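Local coordinates for organic hydroperoxide resistance protein (Legionella pneumophila, PDB 6MJN) that probably reduces organic hydroperoxides through a pair of redox-active cysteines, as in OsmC and Ohr relatives, and so protects the bacterium from oxidative damage, at residues Asn24-Thr29 with Lys35-Met40; Ala59-Cys64 with Leu101-His106; Ala63-Ala68 with Val83-Glu88. All blocks are in the same frame, centred on the assembly; numbering follows the deposited sequence.

Contact 1 (Asn24-Thr29 with Lys35-Met40); sequences NGHVET and KLDLAM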
# COMPACT_ATOMS: atom_id res chain seq x y z
N ASN B 24 8.79 6.61 13.85
CA ASN B 24 9.62 5.59 14.49
C ASN B 24 8.79 4.64 15.34
O ASN B 24 9.33 3.99 16.25
CB ASN B 24 10.71 6.25 15.32
CG ASN B 24 11.70 7.03 14.47
OD1 ASN B 24 12.00 6.64 13.34
ND2 ASN B 24 12.20 8.14 15.00
N GLY B 25 7.49 4.52 15.04
CA GLY B 25 6.59 3.73 15.85
C GLY B 25 6.44 2.29 15.41
O GLY B 25 7.43 1.60 15.12
N HIS B 26 5.19 1.84 15.36
CA HIS B 26 4.86 0.43 15.26
C HIS B 26 3.48 0.31 14.63
O HIS B 26 2.61 1.15 14.87
CB HIS B 26 4.89 -0.23 16.64
CG HIS B 26 4.77 -1.71 16.61
ND1 HIS B 26 5.87 -2.54 16.54
CD2 HIS B 26 3.68 -2.52 16.64
CE1 HIS B 26 5.46 -3.80 16.52
NE2 HIS B 26 4.14 -3.81 16.58
N VAL B 27 3.27 -0.74 13.83
CA VAL B 27 1.96 -1.00 13.24
C VAL B 27 1.72 -2.50 13.21
O VAL B 27 2.63 -3.29 12.91
CB VAL B 27 1.85 -0.37 11.82
CG1 VAL B 27 2.88 -0.99 10.88
CG2 VAL B 27 0.44 -0.51 11.26
N GLU B 28 0.48 -2.92 13.53
CA GLU B 28 0.12 -4.34 13.57
C GLU B 28 -1.27 -4.53 12.99
O GLU B 28 -2.15 -3.68 13.16
CB GLU B 28 0.08 -4.93 15.00
CG GLU B 28 1.42 -5.03 15.71
CD GLU B 28 1.38 -5.74 17.07
OE1 GLU B 28 0.37 -6.40 17.44
OE2 GLU B 28 2.40 -5.64 17.79
N THR B 29 -1.49 -5.69 12.37
CA THR B 29 -2.85 -6.07 12.02
C THR B 29 -3.50 -6.71 13.23
O THR B 29 -2.82 -7.30 14.08
CB THR B 29 -2.89 -7.06 10.85
OG1 THR B 29 -2.03 -8.19 11.11
CG2 THR B 29 -2.46 -6.37 9.56
N LYS B 35 3.28 -7.61 12.02
CA LYS B 35 3.69 -6.83 13.20
C LYS B 35 5.02 -6.19 12.85
O LYS B 35 6.02 -6.90 12.66
CB LYS B 35 3.85 -7.72 14.44
CG LYS B 35 2.56 -8.35 15.00
CD LYS B 35 2.82 -9.16 16.29
CE LYS B 35 1.55 -9.87 16.74
NZ LYS B 35 1.74 -10.69 17.98
N LEU B 36 5.07 -4.85 12.77
CA LEU B 36 6.19 -4.17 12.13
C LEU B 36 6.63 -2.93 12.90
O LEU B 36 5.80 -2.07 13.20
CB LEU B 36 5.84 -3.75 10.70
CG LEU B 36 5.55 -4.83 9.67
CD1 LEU B 36 5.07 -4.12 8.43
CD2 LEU B 36 6.79 -5.64 9.40
N ASP B 37 7.93 -2.84 13.19
CA ASP B 37 8.52 -1.58 13.62
C ASP B 37 8.74 -0.69 12.41
O ASP B 37 8.95 -1.17 11.30
CB ASP B 37 9.86 -1.82 14.31
CG ASP B 37 9.72 -2.41 15.70
OD1 ASP B 37 8.64 -2.29 16.31
OD2 ASP B 37 10.71 -2.98 16.20
N LEU B 38 8.70 0.62 12.64
CA LEU B 38 8.81 1.63 11.60
C LEU B 38 9.97 2.56 11.91
O LEU B 38 10.31 2.78 13.07
CB LEU B 38 7.52 2.45 11.49
CG LEU B 38 6.25 1.64 11.27
CD1 LEU B 38 5.00 2.47 11.51
CD2 LEU B 38 6.31 1.13 9.84
N ALA B 39 10.55 3.14 10.87
CA ALA B 39 11.53 4.20 11.08
C ALA B 39 11.58 5.08 9.84
O ALA B 39 11.39 4.62 8.72
CB ALA B 39 12.93 3.64 11.37
N MET B 40 11.84 6.36 10.06
CA MET B 40 12.04 7.26 8.95
C MET B 40 13.37 6.95 8.27
O MET B 40 14.38 6.76 8.95
CB MET B 40 12.02 8.72 9.42
CG MET B 40 12.19 9.73 8.28
SD MET B 40 11.76 11.42 8.74
CE MET B 40 12.97 11.76 10.02
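Val27 and Leu36 form the hydrogen-bonded pair of a surface beta hairpin made by strands 26-29 and 35-37, with strand 13-20 flanking the first of them. Val27 N donates to Leu36 O and Leu36 N to Val27 O, each over 2.9 Å. The pairing continues past the regular strands, where Leu38 N reaches Gly25 O, and ends with a long bond from Met40 N to Asn24 OD1 at 3.3 Å, a side-chain amide taking the place of a backbone carbonyl. The two faces differ in character. On one, Val27 and Leu36 lie side by side with Leu38 next along; Val27 CG1 approaches Leu38 CD1 to 4.1 Å, and branched aliphatic residues suit this face because Ala59, Leu34 and Ala63 of the second subunit pack on it. The other face is polar. Glu28 CD rests at 3.5 Å on Lys35 CG, so the lysine's methylene chain, rather than its ammonium group, makes the contact; Glu28 OE1 and Lys35 NZ stay 4.5 Å apart. Beside them stands His26, whose CG is anti to the backbone N (chi1 -171°), carrying the ring across toward the neighbouring strand until Leu36 O lies above one face, offset toward the rim, without bonding to ND1. Its ND1 donates to Asp37 OD1 at 2.8 Å, with the oxygen in the ring plane and the carboxylate turned 68° against the ring. Its NE2 donates to Glu28 OE2, also at 2.8 Å, although this oxygen is tilted from the plane. Two carboxylates thus fix the rotation of the imidazole from both nitrogens. Because each nitrogen meets a carboxylate oxygen, which normally only accepts, the ring is probably protonated, and the acidic pair would be expected to raise its pKa.

Contact 2 (Ala59-Cys64 with Leu101-His106); sequences AGYAAC and LGVALH
The long helix 53-76 of the OsmC-like domain packs on its beta-sheet here, with Tyr61 reaching across to Val103 and Leu105 on strand 99-110. With chi1 at -157° the tyrosine side chain leads away from its own backbone N, which swings the ring off the helix and onto the strand. Leu105 meets one face of that ring with both methyls: CD2 stands over its centre, 4.2 Å above the plane, while CD1 sits off-centre in a CH-pi contact and comes to 3.7 Å from Tyr61 CZ. A branched leucine suits this place because its forked end spreads across the aromatic face. Val103, two residues earlier and therefore on the same side of the strand, brings CG1 to 3.7 Å from Tyr61 CE2, approaching obliquely. The hydroxyl of this buried tyrosine is satisfied beyond the two segments by a hydrogen bond with Ser131 OG, and Tyr130 also meets the ring. One turn along the helix, Cys64 touches Cys128, consistent with the redox cysteine pair of the family. A helix laid on a sheet through an aromatic side chain, close to these cysteines, is the alpha+beta core expected of an OsmC-like fold.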
# COMPACT_ATOMS: atom_id res chain seq x y z
N ALA B 59 6.02 -3.22 -1.60
CA ALA B 59 5.92 -4.66 -1.42
C ALA B 59 4.54 -5.17 -1.78
O ALA B 59 4.40 -6.16 -2.52
CB ALA B 59 6.27 -5.03 0.02
N GLY B 60 3.49 -4.52 -1.25
CA GLY B 60 2.13 -4.90 -1.61
C GLY B 60 1.86 -4.81 -3.11
O GLY B 60 1.21 -5.69 -3.68
N TYR B 61 2.35 -3.75 -3.75
CA TYR B 61 2.11 -3.58 -5.19
C TYR B 61 2.81 -4.67 -6.01
O TYR B 61 2.21 -5.27 -6.90
CB TYR B 61 2.58 -2.19 -5.64
CG TYR B 61 1.93 -1.65 -6.89
CD1 TYR B 61 1.09 -2.44 -7.67
CD2 TYR B 61 2.16 -0.34 -7.31
CE1 TYR B 61 0.49 -1.94 -8.80
CE2 TYR B 61 1.58 0.16 -8.45
CZ TYR B 61 0.74 -0.64 -9.19
OH TYR B 61 0.16 -0.14 -10.32
N ALA B 62 4.08 -4.96 -5.69
CA ALA B 62 4.79 -6.01 -6.42
C ALA B 62 4.06 -7.34 -6.33
O ALA B 62 3.91 -8.07 -7.32
CB ALA B 62 6.22 -6.16 -5.90
N ALA B 63 3.56 -7.66 -5.13
CA ALA B 63 2.90 -8.94 -4.92
C ALA B 63 1.53 -8.96 -5.58
O ALA B 63 1.12 -9.97 -6.15
CB ALA B 63 2.77 -9.22 -3.43
N CYS B 64 0.81 -7.84 -5.50
CA CYS B 64 -0.51 -7.77 -6.10
C CYS B 64 -0.41 -7.89 -7.62
O CYS B 64 -1.22 -8.58 -8.26
CB CYS B 64 -1.19 -6.46 -5.68
SG CYS B 64 -2.89 -6.33 -6.21
N LEU B 101 3.29 9.81 -4.50
CA LEU B 101 4.06 8.64 -4.90
C LEU B 101 4.19 8.58 -6.42
O LEU B 101 3.30 9.03 -7.15
CB LEU B 101 3.38 7.35 -4.40
CG LEU B 101 3.13 7.22 -2.88
CD1 LEU B 101 2.45 5.90 -2.60
CD2 LEU B 101 4.44 7.31 -2.15
N GLY B 102 5.33 8.05 -6.89
CA GLY B 102 5.47 7.57 -8.25
C GLY B 102 5.99 6.16 -8.24
O GLY B 102 6.63 5.71 -7.28
N VAL B 103 5.70 5.40 -9.31
CA VAL B 103 5.93 3.95 -9.34
C VAL B 103 6.47 3.54 -10.70
O VAL B 103 5.97 3.98 -11.74
CB VAL B 103 4.63 3.15 -9.04
CG1 VAL B 103 4.91 1.63 -9.02
CG2 VAL B 103 3.97 3.60 -7.75
N ALA B 104 7.49 2.67 -10.69
CA ALA B 104 7.92 1.93 -11.87
C ALA B 104 7.80 0.45 -11.56
O ALA B 104 8.26 -0.00 -10.51
CB ALA B 104 9.37 2.28 -12.27
N LEU B 105 7.16 -0.30 -12.46
CA LEU B 105 6.98 -1.74 -12.32
C LEU B 105 7.81 -2.45 -13.37
O LEU B 105 7.87 -2.01 -14.52
CB LEU B 105 5.50 -2.11 -12.49
CG LEU B 105 4.55 -1.56 -11.41
CD1 LEU B 105 3.12 -2.00 -11.73
CD2 LEU B 105 4.94 -2.04 -10.02
N HIS B 106 8.47 -3.54 -12.99
CA HIS B 106 9.22 -4.31 -13.97
C HIS B 106 8.89 -5.78 -13.80
O HIS B 106 9.23 -6.37 -12.77
CB HIS B 106 10.73 -4.08 -13.83
CG HIS B 106 11.54 -4.88 -14.80
ND1 HIS B 106 11.43 -4.71 -16.16
CD2 HIS B 106 12.44 -5.87 -14.62
CE1 HIS B 106 12.24 -5.55 -16.78
NE2 HIS B 106 12.86 -6.26 -15.86

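Contact 3 (Ala63-Ala68 with Val83-Glu88); sequences ACFESA and VSMTSE
Glu66 OE2 is gripped by two groups, through a salt bridge to NH2 of Arg70 one turn further along the same helix and a hydrogen bond from the backbone N-H of Gly22 of the second subunit. The oxygen also comes within 3.5 Å of Val83 O, but two acceptors cannot bond, so this is proximity alone; the arginine and the N-H would be expected to keep the buried carboxylate ionised. The aliphatic part of Glu66 makes the actual contact with the strand. Its chain is extended throughout, starting from a chi1 of -174°, and CG lies 3.8 Å from Val83 CG1. Nearer the backbone, Glu66 CB sits 3.9 Å from Met85 CB. A glutamate suits this border position, since its methylenes can line an apolar seam while its carboxylate reaches the subunit interface. These residues join helix 53-76 to strand 82-93, an edge strand of the chain's own sheet, whose residues Ser84 to Glu88 continue into the second subunit through an antiparallel ladder. The helix segment runs at 145° to the strand segment, and the axes of these two segments approach to 7.7 Å. Met85 does much of the filling between them. Its flexible thioether is bent at chi2 (62°) and again at chi3, which brings sulfur and methyl to Phe65: SD and CE each lie 3.6 Å from Phe65 CD1. SD is 4.8 Å from the centroid of the Phe65 ring, an oblique Met-aromatic contact. Leu105 of strand 99-110 touches both residues, and Phe65 also borders Cys128 and Ser131.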
# COMPACT_ATOMS: atom_id res chain seq x y z
N ALA B 63 3.56 -7.66 -5.13
CA ALA B 63 2.90 -8.94 -4.92
C ALA B 63 1.53 -8.96 -5.58
O ALA B 63 1.12 -9.97 -6.15
CB ALA B 63 2.77 -9.22 -3.43
N CYS B 64 0.81 -7.84 -5.50
CA CYS B 64 -0.51 -7.77 -6.10
C CYS B 64 -0.41 -7.89 -7.62
O CYS B 64 -1.22 -8.58 -8.26
CB CYS B 64 -1.19 -6.46 -5.68
SG CYS B 64 -2.89 -6.33 -6.21
N PHE B 65 0.59 -7.23 -8.21
CA PHE B 65 0.71 -7.24 -9.66
C PHE B 65 1.18 -8.60 -10.14
O PHE B 65 0.71 -9.09 -11.16
CB PHE B 65 1.64 -6.13 -10.14
CG PHE B 65 1.46 -5.76 -11.59
CD1 PHE B 65 2.09 -6.50 -12.61
CD2 PHE B 65 0.68 -4.67 -11.95
CE1 PHE B 65 1.91 -6.15 -13.95
CE2 PHE B 65 0.50 -4.32 -13.27
CZ PHE B 65 1.12 -5.05 -14.28
N GLU B 66 2.10 -9.24 -9.40
CA GLU B 66 2.49 -10.60 -9.76
C GLU B 66 1.28 -11.52 -9.79
O GLU B 66 1.12 -12.35 -10.70
CB GLU B 66 3.53 -11.14 -8.78
CG GLU B 66 4.06 -12.51 -9.21
CD GLU B 66 4.74 -13.28 -8.09
OE1 GLU B 66 5.12 -12.65 -7.08
OE2 GLU B 66 4.91 -14.51 -8.23
N SER B 67 0.39 -11.39 -8.80
CA SER B 67 -0.82 -12.21 -8.76
C SER B 67 -1.72 -11.92 -9.96
O SER B 67 -2.34 -12.84 -10.50
CB SER B 67 -1.57 -11.96 -7.45
OG SER B 67 -2.75 -12.73 -7.40
N ALA B 68 -1.82 -10.66 -10.37
CA ALA B 68 -2.69 -10.33 -11.50
C ALA B 68 -2.14 -10.89 -12.82
O ALA B 68 -2.92 -11.30 -13.69
CB ALA B 68 -2.87 -8.82 -11.61
N VAL B 83 7.20 -16.05 -13.09
CA VAL B 83 7.17 -14.59 -13.11
C VAL B 83 7.71 -14.08 -11.78
O VAL B 83 7.42 -14.65 -10.73
CB VAL B 83 5.75 -14.04 -13.39
CG1 VAL B 83 4.77 -14.55 -12.36
CG2 VAL B 83 5.75 -12.52 -13.39
N SER B 84 8.51 -13.03 -11.84
CA SER B 84 8.81 -12.25 -10.65
C SER B 84 8.50 -10.79 -10.95
O SER B 84 8.46 -10.37 -12.11
CB SER B 84 10.26 -12.41 -10.21
OG SER B 84 11.14 -11.91 -11.18
N MET B 85 8.31 -10.02 -9.89
CA MET B 85 7.82 -8.66 -10.00
C MET B 85 8.67 -7.74 -9.14
O MET B 85 8.87 -8.01 -7.95
CB MET B 85 6.36 -8.61 -9.55
CG MET B 85 5.59 -7.47 -10.11
SD MET B 85 5.49 -7.57 -11.91
CE MET B 85 5.58 -5.78 -12.13
N THR B 86 9.15 -6.66 -9.75
CA THR B 86 9.88 -5.59 -9.09
C THR B 86 9.00 -4.34 -9.10
O THR B 86 8.43 -4.00 -10.14
CB THR B 86 11.20 -5.30 -9.83
OG1 THR B 86 12.02 -6.48 -9.82
CG2 THR B 86 11.95 -4.18 -9.17
N SER B 87 8.89 -3.67 -7.96
CA SER B 87 8.23 -2.38 -7.89
C SER B 87 9.23 -1.38 -7.32
O SER B 87 9.96 -1.69 -6.38
CB SER B 87 6.99 -2.42 -7.00
OG SER B 87 7.38 -2.62 -5.66
N GLU B 88 9.28 -0.20 -7.91
CA GLU B 88 10.11 0.86 -7.38
C GLU B 88 9.21 2.04 -7.06
O GLU B 88 8.50 2.53 -7.95
CB GLU B 88 11.20 1.25 -8.37
CG GLU B 88 12.03 2.42 -7.90
CD GLU B 88 13.02 2.84 -8.97
OE1 GLU B 88 13.82 2.00 -9.41
OE2 GLU B 88 12.97 4.02 -9.39

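Overall arrangement
Contact 1 closes before helix 53-76 begins; contacts 2 and 3 both start from that helix, and contact 3 is nested within the span of contact 2. Contact 1 stands apart, its centre about 20 Å from that of contact 2 and about 24 Å from that of contact 3, in the hairpin of strands 26-29 and 35-37, away from the helix-on-sheet core of its own chain. Contacts 2 and 3 are about 7 Å apart between centres; they share Ala63 and Cys64 and reach neighbouring strands, 99-110 and 82-93, of one sheet, so together they fix the helix on that sheet. All three also touch the second subunit, where the hairpin packs against the partner's helix, as expected for an intertwined OsmC-type dimer.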